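Ice-binding protein isoform1a (Antarctomyces psychrotrophicus, PDB 7BWX) binds to ice, probably to the water molecules of its prism planes, as an antifreeze protein built on a right-handed beta-helix. Local coordinates at residues F17-Q23 against D36-T42; T136-I142 against G164-E170; A181-I187 against T198-V204; I187-L191 against V204-N208. The protein carries 1 engineered substitution. All blocks are in the same frame, centred on the assembly; numbering follows the deposited sequence.

Interaction 1. Residues F17-Q23 against D36-T42; sequences FGALAPQ and DMGTTGT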
loop_
_atom_site.group_PDB
_atom_site.type_symbol
_atom_site.label_atom_id
_atom_site.label_comp_id
_atom_site.label_asym_id
_atom_site.label_seq_id
_atom_site.Cartn_x
_atom_site.Cartn_y
_atom_site.Cartn_z
ATOM N N PHE A 17 2.058 -9.280 -5.874
ATOM C CA PHE A 17 0.684 -8.756 -6.108
ATOM C C PHE A 17 0.669 -7.235 -6.145
ATOM O O PHE A 17 1.183 -6.608 -5.209
ATOM C CB PHE A 17 -0.304 -9.290 -5.057
ATOM C CG PHE A 17 -0.690 -10.730 -5.295
ATOM C CD1 PHE A 17 0.180 -11.772 -4.975
ATOM C CD2 PHE A 17 -1.869 -11.024 -5.939
ATOM C CE1 PHE A 17 -0.143 -13.084 -5.270
ATOM C CE2 PHE A 17 -2.217 -12.338 -6.197
ATOM C CZ PHE A 17 -1.360 -13.362 -5.867
ATOM N N GLY A 18 0.011 -6.670 -7.154
ATOM C CA GLY A 18 -0.327 -5.236 -7.160
ATOM C C GLY A 18 -1.598 -4.949 -6.392
ATOM O O GLY A 18 -1.706 -3.859 -5.823
ATOM N N ALA A 19 -2.540 -5.898 -6.411
ATOM C CA ALA A 19 -3.836 -5.790 -5.717
ATOM C C ALA A 19 -4.199 -7.192 -5.226
ATOM O O ALA A 19 -4.243 -8.177 -6.030
ATOM C CB ALA A 19 -4.894 -5.219 -6.600
ATOM N N LEU A 20 -4.459 -7.269 -3.941
ATOM C CA LEU A 20 -4.872 -8.526 -3.284
ATOM C C LEU A 20 -5.963 -8.180 -2.277
ATOM O O LEU A 20 -5.785 -7.236 -1.460
ATOM C CB LEU A 20 -3.653 -9.146 -2.615
ATOM C CG LEU A 20 -3.924 -10.422 -1.851
ATOM C CD1 LEU A 20 -4.315 -11.520 -2.812
ATOM C CD2 LEU A 20 -2.676 -10.756 -1.040
ATOM N N ALA A 21 -7.130 -8.789 -2.431
ATOM C CA ALA A 21 -8.249 -8.477 -1.528
ATOM C C ALA A 21 -9.121 -9.699 -1.442
ATOM O O ALA A 21 -9.602 -10.178 -2.459
ATOM C CB ALA A 21 -9.014 -7.321 -2.036
ATOM N N PRO A 22 -9.413 -10.157 -0.218
ATOM C CA PRO A 22 -10.190 -11.378 -0.094
ATOM C C PRO A 22 -11.592 -11.208 -0.684
ATOM O O PRO A 22 -12.078 -12.114 -1.392
ATOM C CB PRO A 22 -10.211 -11.627 1.400
ATOM C CG PRO A 22 -9.845 -10.297 2.044
ATOM C CD PRO A 22 -8.955 -9.589 1.049
ATOM N N GLN A 23 -12.230 -10.074 -0.425
ATOM C CA GLN A 23 -13.641 -9.862 -0.795
ATOM C C GLN A 23 -13.769 -9.033 -2.082
ATOM O O GLN A 23 -14.833 -8.395 -2.280
ATOM C CB GLN A 23 -14.417 -9.279 0.388
ATOM C CG GLN A 23 -14.399 -10.118 1.666
ATOM C CD GLN A 23 -14.452 -11.618 1.541
ATOM O OE1 GLN A 23 -15.234 -12.207 0.773
ATOM N NE2 GLN A 23 -13.619 -12.266 2.338
ATOM N N ASP A 36 0.561 -9.042 -10.085
ATOM C CA ASP A 36 -0.460 -10.092 -9.951
ATOM C C ASP A 36 -1.673 -9.474 -9.275
ATOM O O ASP A 36 -1.543 -8.416 -8.593
ATOM C CB ASP A 36 0.103 -11.263 -9.158
ATOM C CG ASP A 36 1.239 -12.007 -9.840
ATOM O OD1 ASP A 36 1.435 -11.831 -11.053
ATOM O OD2 ASP A 36 1.901 -12.786 -9.128
ATOM N N MET A 37 -2.828 -10.092 -9.454
ATOM C CA MET A 37 -4.071 -9.669 -8.788
ATOM C C MET A 37 -4.767 -10.916 -8.266
ATOM O O MET A 37 -4.719 -11.979 -8.934
ATOM C CB MET A 37 -5.016 -8.911 -9.715
ATOM C CG MET A 37 -6.255 -8.403 -9.005
ATOM S SD MET A 37 -6.983 -7.055 -9.960
ATOM C CE MET A 37 -7.426 -7.941 -11.448
ATOM N N GLY A 38 -5.309 -10.814 -7.053
ATOM C CA GLY A 38 -6.027 -11.976 -6.525
ATOM C C GLY A 38 -7.060 -11.638 -5.486
ATOM O O GLY A 38 -7.054 -10.550 -4.905
ATOM N N THR A 39 -7.884 -12.640 -5.224
ATOM C CA THR A 39 -8.890 -12.645 -4.170
ATOM C C THR A 39 -8.911 -14.056 -3.572
ATOM O O THR A 39 -8.314 -14.949 -4.164
ATOM C CB THR A 39 -10.273 -12.329 -4.744
ATOM O OG1 THR A 39 -10.773 -13.486 -5.433
ATOM C CG2 THR A 39 -10.267 -11.182 -5.715
ATOM N N THR A 40 -9.665 -14.241 -2.505
ATOM C CA THR A 40 -9.842 -15.567 -1.886
ATOM C C THR A 40 -11.143 -16.208 -2.374
ATOM O O THR A 40 -11.626 -17.130 -1.695
ATOM C CB THR A 40 -9.694 -15.442 -0.372
ATOM O OG1 THR A 40 -10.618 -14.493 0.149
ATOM C CG2 THR A 40 -8.286 -15.035 0.006
ATOM N N GLY A 41 -11.618 -15.877 -3.568
ATOM C CA GLY A 41 -12.842 -16.510 -4.118
ATOM C C GLY A 41 -13.814 -15.502 -4.715
ATOM O O GLY A 41 -14.524 -15.832 -5.683
ATOM N N THR A 42 -13.895 -14.309 -4.166
ATOM C CA THR A 42 -14.774 -13.259 -4.711
ATOM C C THR A 42 -14.330 -12.906 -6.142
ATOM O O THR A 42 -13.128 -12.771 -6.392
ATOM C CB THR A 42 -14.727 -12.040 -3.786
ATOM O OG1 THR A 42 -15.089 -12.491 -2.473
ATOM C CG2 THR A 42 -15.614 -10.922 -4.270
HETATM O O HOH W 1 -13.584 -14.586 -1.128
#

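Interaction 2. Residues T136-I142 against G164-E170; sequences TYASSSI and GTYSHLE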
loop_
_atom_site.group_PDB
_atom_site.type_symbol
_atom_site.label_atom_id
_atom_site.label_comp_id
_atom_site.label_asym_id
_atom_site.label_seq_id
_atom_site.Cartn_x
_atom_site.Cartn_y
_atom_site.Cartn_z
ATOM N N THR A 136 -4.978 10.175 1.602
ATOM C CA THR A 136 -4.068 11.034 0.810
ATOM C C THR A 136 -4.950 11.963 -0.001
ATOM O O THR A 136 -6.043 11.551 -0.476
ATOM C CB THR A 136 -3.055 10.190 0.046
ATOM O OG1 THR A 136 -3.681 9.569 -1.087
ATOM C CG2 THR A 136 -2.384 9.180 0.946
ATOM N N TYR A 137 -4.511 13.221 -0.141
ATOM C CA TYR A 137 -5.309 14.261 -0.833
ATOM C C TYR A 137 -4.949 14.271 -2.320
ATOM O O TYR A 137 -3.958 13.665 -2.735
ATOM C CB TYR A 137 -5.184 15.586 -0.065
ATOM C CG TYR A 137 -5.924 15.475 1.250
ATOM C CD1 TYR A 137 -7.320 15.419 1.259
ATOM C CD2 TYR A 137 -5.264 15.174 2.427
ATOM C CE1 TYR A 137 -8.040 15.220 2.429
ATOM C CE2 TYR A 137 -5.955 15.047 3.616
ATOM C CZ TYR A 137 -7.347 15.043 3.619
ATOM O OH TYR A 137 -8.056 14.829 4.771
ATOM N N ALA A 138 -5.784 14.957 -3.081
ATOM C CA ALA A 138 -5.662 15.120 -4.538
ATOM C C ALA A 138 -4.253 15.639 -4.826
ATOM O O ALA A 138 -3.744 16.548 -4.095
ATOM C CB ALA A 138 -6.769 16.003 -5.084
ATOM N N SER A 139 -3.585 14.991 -5.760
ATOM C CA SER A 139 -2.257 15.404 -6.280
ATOM C C SER A 139 -1.216 15.377 -5.176
ATOM O O SER A 139 -0.132 15.915 -5.376
ATOM C CB SER A 139 -2.339 16.755 -6.948
ATOM O OG SER A 139 -3.110 16.663 -8.139
ATOM N N SER A 140 -1.455 14.640 -4.096
ATOM C CA SER A 140 -0.402 14.415 -3.092
ATOM C C SER A 140 0.643 13.461 -3.677
ATOM O O SER A 140 0.315 12.687 -4.596
ATOM C CB SER A 140 -0.981 13.923 -1.756
ATOM O OG SER A 140 -1.564 12.629 -1.892
ATOM N N SER A 141 1.845 13.454 -3.136
ATOM C CA SER A 141 2.912 12.569 -3.626
ATOM C C SER A 141 3.867 12.163 -2.539
ATOM O O SER A 141 4.197 12.951 -1.641
ATOM C CB SER A 141 3.657 13.231 -4.751
ATOM O OG SER A 141 4.377 12.261 -5.477
ATOM N N ILE A 142 4.353 10.967 -2.682
ATOM C CA ILE A 142 5.450 10.425 -1.861
ATOM C C ILE A 142 6.657 10.263 -2.769
ATOM O O ILE A 142 6.527 9.636 -3.822
ATOM C CB ILE A 142 5.009 9.103 -1.209
ATOM C CG1 ILE A 142 3.834 9.355 -0.266
ATOM C CG2 ILE A 142 6.185 8.436 -0.491
ATOM C CD1 ILE A 142 2.987 8.144 0.035
ATOM N N GLY A 164 -6.057 9.658 -2.751
ATOM C CA GLY A 164 -6.828 10.741 -3.401
ATOM C C GLY A 164 -6.657 10.784 -4.918
ATOM O O GLY A 164 -5.718 10.133 -5.461
ATOM N N THR A 165 -7.501 11.553 -5.596
ATOM C CA THR A 165 -7.501 11.663 -7.081
ATOM C C THR A 165 -6.158 12.225 -7.556
ATOM O O THR A 165 -5.644 13.203 -6.962
ATOM C CB THR A 165 -8.671 12.508 -7.597
ATOM O OG1 THR A 165 -8.545 13.776 -6.950
ATOM C CG2 THR A 165 -10.023 11.908 -7.258
ATOM N N TYR A 166 -5.515 11.501 -8.466
ATOM C CA TYR A 166 -4.258 11.913 -9.126
ATOM C C TYR A 166 -3.107 11.925 -8.143
ATOM O O TYR A 166 -2.034 12.433 -8.511
ATOM C CB TYR A 166 -4.524 13.226 -9.877
ATOM C CG TYR A 166 -5.439 12.960 -11.030
ATOM C CD1 TYR A 166 -4.960 12.187 -12.068
ATOM C CD2 TYR A 166 -6.769 13.342 -11.035
ATOM C CE1 TYR A 166 -5.749 11.870 -13.156
ATOM C CE2 TYR A 166 -7.589 13.018 -12.111
ATOM C CZ TYR A 166 -7.065 12.279 -13.164
ATOM O OH TYR A 166 -7.771 11.877 -14.265
ATOM N N SER A 167 -3.273 11.310 -6.961
ATOM C CA SER A 167 -2.193 11.179 -5.968
ATOM C C SER A 167 -1.177 10.146 -6.437
ATOM O O SER A 167 -1.484 9.344 -7.337
ATOM C CB SER A 167 -2.729 10.780 -4.600
ATOM O OG SER A 167 -3.316 9.487 -4.654
ATOM N N HIS A 168 -0.008 10.163 -5.833
ATOM C CA HIS A 168 1.061 9.199 -6.100
ATOM C C HIS A 168 1.596 8.663 -4.786
ATOM O O HIS A 168 1.919 9.447 -3.900
ATOM C CB HIS A 168 2.183 9.804 -6.945
ATOM C CG HIS A 168 3.254 8.812 -7.204
ATOM N ND1 HIS A 168 3.041 7.745 -8.055
ATOM C CD2 HIS A 168 4.477 8.626 -6.646
ATOM C CE1 HIS A 168 4.120 6.978 -8.055
ATOM N NE2 HIS A 168 5.034 7.515 -7.221
ATOM N N LEU A 169 1.677 7.336 -4.676
ATOM C CA LEU A 169 2.197 6.673 -3.463
ATOM C C LEU A 169 3.320 5.731 -3.863
ATOM O O LEU A 169 3.294 5.137 -4.983
ATOM C CB LEU A 169 1.059 5.953 -2.744
ATOM C CG LEU A 169 1.433 5.196 -1.473
ATOM C CD1 LEU A 169 0.318 5.252 -0.451
ATOM C CD2 LEU A 169 1.738 3.729 -1.795
ATOM N N GLU A 170 4.305 5.676 -2.989
ATOM C CA GLU A 170 5.394 4.709 -3.033
ATOM C C GLU A 170 5.178 3.820 -1.804
ATOM O O GLU A 170 4.996 4.354 -0.689
ATOM C CB GLU A 170 6.759 5.409 -3.016
ATOM C CG GLU A 170 6.980 6.370 -4.205
ATOM C CD GLU A 170 7.507 5.723 -5.468
ATOM O OE1 GLU A 170 8.050 4.597 -5.361
ATOM O OE2 GLU A 170 7.403 6.323 -6.561
HETATM O O HOH W 2 -1.658 8.235 -2.247
HETATM O O HOH W 3 0.096 10.312 -1.933
HETATM O O HOH W 4 7.834 8.995 -6.210
#

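Interaction 3. Residues A181-I187 against T198-V204; sequences AQTGATI and TLDSNTV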
loop_
_atom_site.group_PDB
_atom_site.type_symbol
_atom_site.label_atom_id
_atom_site.label_comp_id
_atom_site.label_asym_id
_atom_site.label_seq_id
_atom_site.Cartn_x
_atom_site.Cartn_y
_atom_site.Cartn_z
ATOM N N ALA A 181 -8.600 3.429 -4.188
ATOM C CA ALA A 181 -7.763 4.305 -5.016
ATOM C C ALA A 181 -8.713 5.113 -5.899
ATOM O O ALA A 181 -9.409 4.546 -6.762
ATOM C CB ALA A 181 -6.762 3.461 -5.739
ATOM N N GLN A 182 -8.779 6.406 -5.650
ATOM C CA GLN A 182 -9.661 7.315 -6.409
ATOM C C GLN A 182 -9.030 7.646 -7.774
ATOM O O GLN A 182 -7.854 7.292 -8.029
ATOM C CB GLN A 182 -9.959 8.559 -5.577
ATOM C CG GLN A 182 -10.777 8.221 -4.333
ATOM C CD GLN A 182 -11.074 9.413 -3.459
ATOM O OE1 GLN A 182 -10.424 10.444 -3.505
ATOM N NE2 GLN A 182 -12.103 9.266 -2.648
ATOM N N THR A 183 -9.852 8.239 -8.638
ATOM C CA THR A 183 -9.543 8.509 -10.054
ATOM C C THR A 183 -8.097 8.961 -10.201
ATOM O O THR A 183 -7.709 9.996 -9.682
ATOM C CB THR A 183 -10.479 9.579 -10.647
ATOM O OG1 THR A 183 -11.802 9.254 -10.223
ATOM C CG2 THR A 183 -10.427 9.607 -12.158
ATOM N N GLY A 184 -7.348 8.194 -10.951
ATOM C CA GLY A 184 -6.037 8.606 -11.453
ATOM C C GLY A 184 -4.956 8.394 -10.439
ATOM O O GLY A 184 -3.797 8.704 -10.790
ATOM N N ALA A 185 -5.262 7.921 -9.225
ATOM C CA ALA A 185 -4.167 7.652 -8.263
ATOM C C ALA A 185 -3.182 6.639 -8.851
ATOM O O ALA A 185 -3.599 5.656 -9.521
ATOM C CB ALA A 185 -4.713 7.212 -6.929
ATOM N N THR A 186 -1.902 6.817 -8.551
ATOM C CA THR A 186 -0.821 5.945 -9.038
ATOM C C THR A 186 -0.045 5.445 -7.834
ATOM O O THR A 186 0.073 6.176 -6.803
ATOM C CB THR A 186 0.056 6.649 -10.089
ATOM O OG1 THR A 186 0.684 7.788 -9.505
ATOM C CG2 THR A 186 -0.756 7.068 -11.301
ATOM N N ILE A 187 0.462 4.230 -7.965
ATOM C CA ILE A 187 1.182 3.532 -6.880
ATOM C C ILE A 187 2.353 2.777 -7.504
ATOM O O ILE A 187 2.161 1.986 -8.437
ATOM C CB ILE A 187 0.222 2.592 -6.090
ATOM C CG1 ILE A 187 -0.920 3.349 -5.430
ATOM C CG2 ILE A 187 1.001 1.803 -5.047
ATOM C CD1 ILE A 187 -2.192 3.407 -6.252
ATOM N N THR A 198 -11.062 -1.004 -4.165
ATOM C CA THR A 198 -11.796 -0.287 -5.239
ATOM C C THR A 198 -10.798 0.551 -6.029
ATOM O O THR A 198 -9.870 1.160 -5.402
ATOM C CB THR A 198 -12.946 0.581 -4.744
ATOM O OG1 THR A 198 -12.442 1.700 -4.012
ATOM C CG2 THR A 198 -13.892 -0.220 -3.873
ATOM N N LEU A 199 -10.943 0.512 -7.349
ATOM C CA LEU A 199 -10.009 1.210 -8.260
ATOM C C LEU A 199 -10.817 2.080 -9.214
ATOM O O LEU A 199 -11.925 1.698 -9.614
ATOM C CB LEU A 199 -9.188 0.194 -9.016
ATOM C CG LEU A 199 -8.377 -0.805 -8.184
ATOM C CD1 LEU A 199 -7.905 -1.913 -9.090
ATOM C CD2 LEU A 199 -7.206 -0.148 -7.490
ATOM N N ASP A 200 -10.220 3.194 -9.630
ATOM C CA ASP A 200 -10.785 4.033 -10.701
ATOM C C ASP A 200 -9.601 4.617 -11.499
ATOM O O ASP A 200 -8.952 5.529 -10.977
ATOM C CB ASP A 200 -11.703 5.093 -10.098
ATOM C CG ASP A 200 -12.323 6.010 -11.167
ATOM O OD1 ASP A 200 -11.983 5.886 -12.360
ATOM O OD2 ASP A 200 -13.120 6.846 -10.802
ATOM N N SER A 201 -9.342 4.090 -12.690
ATOM C CA SER A 201 -8.329 4.602 -13.631
ATOM C C SER A 201 -7.011 4.744 -12.910
ATOM O O SER A 201 -6.341 5.795 -13.058
ATOM C CB SER A 201 -8.814 5.920 -14.200
ATOM O OG SER A 201 -10.166 5.732 -14.615
ATOM N N ASN A 202 -6.567 3.674 -12.260
ATOM C CA ASN A 202 -5.304 3.728 -11.495
ATOM C C ASN A 202 -4.187 3.036 -12.252
ATOM O O ASN A 202 -4.429 2.229 -13.173
ATOM C CB ASN A 202 -5.428 3.089 -10.116
ATOM C CG ASN A 202 -6.595 3.672 -9.376
ATOM O OD1 ASN A 202 -7.574 2.970 -9.121
ATOM N ND2 ASN A 202 -6.471 4.937 -9.027
ATOM N N THR A 203 -2.962 3.307 -11.838
ATOM C CA THR A 203 -1.806 2.498 -12.267
ATOM C C THR A 203 -1.092 2.032 -11.018
ATOM O O THR A 203 -0.722 2.867 -10.203
ATOM C CB THR A 203 -0.816 3.260 -13.158
ATOM O OG1 THR A 203 -1.610 3.792 -14.203
ATOM C CG2 THR A 203 0.276 2.365 -13.712
ATOM N N VAL A 204 -0.896 0.744 -10.899
ATOM C CA VAL A 204 -0.171 0.126 -9.776
ATOM C C VAL A 204 0.938 -0.711 -10.377
ATOM O O VAL A 204 0.655 -1.645 -11.193
ATOM C CB VAL A 204 -1.105 -0.757 -8.925
ATOM C CG1 VAL A 204 -0.319 -1.365 -7.767
ATOM C CG2 VAL A 204 -2.337 -0.010 -8.501
HETATM O O HOH W 5 -11.823 3.618 -5.875
#

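Interaction 4. Residues I187-L191 against V204-N208; sequences INGAL and VTVQN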
loop_
_atom_site.group_PDB
_atom_site.type_symbol
_atom_site.label_atom_id
_atom_site.label_comp_id
_atom_site.label_asym_id
_atom_site.label_seq_id
_atom_site.Cartn_x
_atom_site.Cartn_y
_atom_site.Cartn_z
ATOM N N ILE A 187 0.462 4.230 -7.965
ATOM C CA ILE A 187 1.182 3.532 -6.880
ATOM C C ILE A 187 2.353 2.777 -7.504
ATOM O O ILE A 187 2.161 1.986 -8.437
ATOM C CB ILE A 187 0.222 2.592 -6.090
ATOM C CG1 ILE A 187 -0.920 3.349 -5.430
ATOM C CG2 ILE A 187 1.001 1.803 -5.047
ATOM C CD1 ILE A 187 -2.192 3.407 -6.252
ATOM N N ASN A 188 3.532 3.019 -6.973
ATOM C CA ASN A 188 4.722 2.166 -7.105
ATOM C C ASN A 188 4.822 1.409 -5.810
ATOM O O ASN A 188 5.305 1.972 -4.794
ATOM C CB ASN A 188 6.006 2.969 -7.382
ATOM C CG ASN A 188 6.057 3.469 -8.823
ATOM O OD1 ASN A 188 5.470 2.863 -9.746
ATOM N ND2 ASN A 188 6.735 4.590 -9.026
ATOM N N GLY A 189 4.297 0.183 -5.840
ATOM C CA GLY A 189 4.129 -0.638 -4.628
ATOM C C GLY A 189 2.988 -1.594 -4.826
ATOM O O GLY A 189 2.893 -2.202 -5.926
ATOM N N ALA A 190 2.115 -1.702 -3.843
ATOM C CA ALA A 190 1.085 -2.761 -3.823
ATOM C C ALA A 190 -0.065 -2.353 -2.924
ATOM O O ALA A 190 0.171 -1.576 -1.996
ATOM C CB ALA A 190 1.722 -4.042 -3.376
ATOM N N LEU A 191 -1.265 -2.839 -3.240
ATOM C CA LEU A 191 -2.488 -2.615 -2.457
ATOM C C LEU A 191 -2.949 -3.960 -1.883
ATOM O O LEU A 191 -3.487 -4.771 -2.660
ATOM C CB LEU A 191 -3.560 -1.970 -3.343
ATOM C CG LEU A 191 -3.119 -0.689 -4.047
ATOM C CD1 LEU A 191 -4.231 -0.157 -4.894
ATOM C CD2 LEU A 191 -2.623 0.374 -3.090
ATOM N N VAL A 204 -0.896 0.744 -10.899
ATOM C CA VAL A 204 -0.171 0.126 -9.776
ATOM C C VAL A 204 0.938 -0.711 -10.377
ATOM O O VAL A 204 0.655 -1.645 -11.193
ATOM C CB VAL A 204 -1.105 -0.757 -8.925
ATOM C CG1 VAL A 204 -0.319 -1.365 -7.767
ATOM C CG2 VAL A 204 -2.337 -0.010 -8.501
ATOM N N THR A 205 2.153 -0.402 -9.996
ATOM C CA THR A 205 3.336 -1.128 -10.466
ATOM C C THR A 205 4.116 -1.704 -9.293
ATOM O O THR A 205 4.756 -0.944 -8.534
ATOM C CB THR A 205 4.220 -0.192 -11.313
ATOM O OG1 THR A 205 3.408 0.327 -12.358
ATOM C CG2 THR A 205 5.419 -0.929 -11.868
ATOM N N VAL A 206 4.204 -3.012 -9.235
ATOM C CA VAL A 206 4.951 -3.691 -8.154
ATOM C C VAL A 206 6.447 -3.398 -8.330
ATOM O O VAL A 206 6.908 -3.434 -9.432
ATOM C CB VAL A 206 4.618 -5.193 -8.131
ATOM C CG1 VAL A 206 5.456 -5.934 -7.106
ATOM C CG2 VAL A 206 3.134 -5.394 -7.867
ATOM N N GLN A 207 7.150 -3.160 -7.238
ATOM C CA GLN A 207 8.588 -2.797 -7.206
ATOM C C GLN A 207 9.372 -3.901 -6.514
ATOM O O GLN A 207 8.790 -4.565 -5.676
ATOM C CB GLN A 207 8.775 -1.488 -6.429
ATOM C CG GLN A 207 7.937 -0.333 -6.979
ATOM C CD GLN A 207 8.330 0.040 -8.389
ATOM O OE1 GLN A 207 7.512 0.104 -9.316
ATOM N NE2 GLN A 207 9.606 0.269 -8.569
ATOM N N ASN A 208 10.661 -4.012 -6.820
ATOM C CA ASN A 208 11.622 -4.971 -6.206
ATOM C C ASN A 208 12.763 -4.221 -5.485
ATOM O O ASN A 208 12.912 -2.988 -5.709
ATOM C CB ASN A 208 12.106 -5.930 -7.286
ATOM C CG ASN A 208 10.922 -6.588 -7.965
ATOM O OD1 ASN A 208 10.635 -6.342 -9.132
ATOM N ND2 ASN A 208 10.189 -7.390 -7.220
#

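Interaction 1. Residues F17-Q23 against D36-T42
Asp36 lays its CB over the face of the Phe17 ring, 3.8 Å from the ring centroid and only 11° off the normal, a CH-pi contact that brings together the two residues burying most surface here. Ring and carboxylate planes stand 82° apart, and the carboxylate itself is engaged elsewhere, by Ser16 OG and the backbone N of Gln55. With Phe17 CG anti to its carbonyl carbon (chi1 -75°), the ring turns its edge to the neighbouring strand, with CE2 3.6 Å from Gly38 N; a CB on Gly38 would collide with that edge. Backbone bonds join the segments as parallel strands of successive coils of the right-handed beta-helix: Gly18 N reaches Asp36 O at 2.7 Å, Gly38 N reaches Ala19 O and Ala21 N reaches Gly38 O. A beta bulge between Phe17 and Ala19 shifts the pairing by one residue as the chain turns its corner at Gly18. Farther along, Pro22 presses its CB to 3.2 Å from Thr40 OG1, whose hydroxyl donates to Pro22 O. Water 1 donates to the same carbonyl and is also hydrogen-bonded to Thr42 OG1. Helix 61-79 closes over this side, with Ala66 against Phe17 and Phe67 against Pro22.

Interaction 2. Residues T136-I142 against G164-E170
Thr136 OG1 accepts a hydrogen bond from Gly164 N across the contact, at 2.9 Å, and is hydrogen-bonded to water 2, which in turn donates to Ser167 OG. The following turn is built alike in each segment: Tyr137 to Ser140 and Gly164 to Ser167 both form type II beta turns, and in both a serine hydroxyl returns to the carbonyl that opens the turn. Ser140 OG meets Tyr137 O on a lone pair and in the carbonyl plane, while Ser167 OG reaches Gly164 O at 2.6 Å, from the same face as Ser167 N. Each of these hydroxyls sits between its own backbone N and carbonyl carbon (chi1 66° and 64°), the position that lets it fold back to close the turn. The turns stack one on the other, tied by Ser139 N to Thr165 O at 3.0 Å; Gly164 is pressed so close that a CB would clash with Thr136 O. Beyond the turns His168 N binds Ser140 O, and water 3 bridges Ser140 OG and His168 O. Ile142 buries the most surface, its CD1 lying 3.7 Å from Leu169 CG with the two side chains side by side and pointing the same way. On the other face His168 NE2 donates to Glu170 OE2 at 2.7 Å, in the ring plane but from above the carboxylate plane. Strand 108-110 packs on Thr136, Ser140 and Ile142, Trp155 of strand 153-157 covers Ile142 and Leu169, and strand 186-192 lies on the next coil, meeting His168 through Thr186 and Glu170 through Asn188.

Interaction 3. Residues A181-I187 against T198-V204
Asn202 ND2 donates to two carbonyls of the opposing turn, Gln182 O at 2.9 Å and Ala185 O at 3.0 Å. Both acceptors lie close to the amide plane, so the one nitrogen spans the two ends of the type II beta turn from Gln182 to Ala185. Gln182 O is met from above its carbonyl plane and also takes the turn's own bond from Ala185 N. The methyl of Ala181 comes to 3.5 Å from Asn202 OD1. Beside this pair Thr183 OG1 donates to Asp200 OD2 at 2.8 Å, approaching from well above the carboxylate plane, with the two side chains side by side, and Gly184 N donates to Asp200 O at 3.1 Å. Asp200 CG is anti to its backbone N (chi1 180°), which carries the carboxylate alongside Thr183.

The second shell fixes these groups. Asp200 N donates to Asn202 OD1 at 2.7 Å, and Ser201 OG holds Asp200 OD1 nearly along its C-O axis; the backbone N of Asn202 is bound by Thr31 OG1. Replacing Asn202 with an alanine would probably leave the Gln182 and Ala185 carbonyls short of a donor and the N-H of Asp200 without its acceptor. Outside the turn, Ala181 N to Thr198 O and Ile187 N to Thr203 O, both 2.9 Å, join the backbones, and Ile187 CD1 lies 4.1 Å from Val204 CG2 on the buried face. With the buried Asn202 amide tying one coil to the next in this protein, the parallel strands of coils stacked in register are those of a beta-helix, here the right-handed solenoid of the ice-binding protein family.

Interaction 4. Residues I187-L191 against V204-N208
Gln207 leans on Asn188 along much of its length. From its CB the chain runs to CG, which lies 3.8 Å from both the CB and the carbonyl carbon of Asn188; a bend at chi2 (-63°) then turns CD back across the asparagine, 3.9 Å from Asn188 CB. The terminal amide comes to rest beside the Asn188 amide, the planes 47° apart. A serine in place of Gln207 would probably strip the aliphatic cover from Asn188 and leave a gap beside its CB. Asn188 ND2 has its partner in Glu170 OE2, and the other side of its carboxamide runs beside Thr205, with Asn188 OD1 3.7 Å from Thr205 CB. Thr205 OG1 is bound by Asn34.

Two backbone bonds carry the pairing. Thr205 N meets Ile187 O at 2.9 Å and almost straight on, whereas Gly189 N approaches Thr205 O from above the carbonyl plane at 3.0 Å, where the chain turns its corner at Asn188 and Gly189. On the inner face Val204 CG2 meets Leu191 CD1 at 4.1 Å, the leucine being from the strand after that corner. Past the strand, Val206 CG2 lies 3.7 Å from Gly189 O. The contact thus divides by chemistry: aliphatic side chains fill the interior of the beta-helix, while the Asn188 amide and the Thr205 hydroxyl on the outer face bond to Glu170 and Asn34 of neighbouring coils.

Interactions 2 and 3 lie on adjacent coils of the beta-helix, and interaction 4 continues the strand pair of interaction 3. Interactions 2 and 3, centres about 10 Å apart, meet through strands 168-170 and 186-192, where Ser167 O and Thr186 N are 2.8 Å apart and His168 ND1 probably bonds Thr186 OG1. Interaction 4 shares Ile187 and Val204 with interaction 3 and carries their strands round the corner, its centre about 12 Å away. Interaction 1 joins there: Gly18 O and Leu191 N, 2.8 Å apart, probably form a hydrogen bond, bringing the early coil 17-23 beside a late one. Interactions 1 and 2 do not touch, with nearest atoms about 9 Å apart.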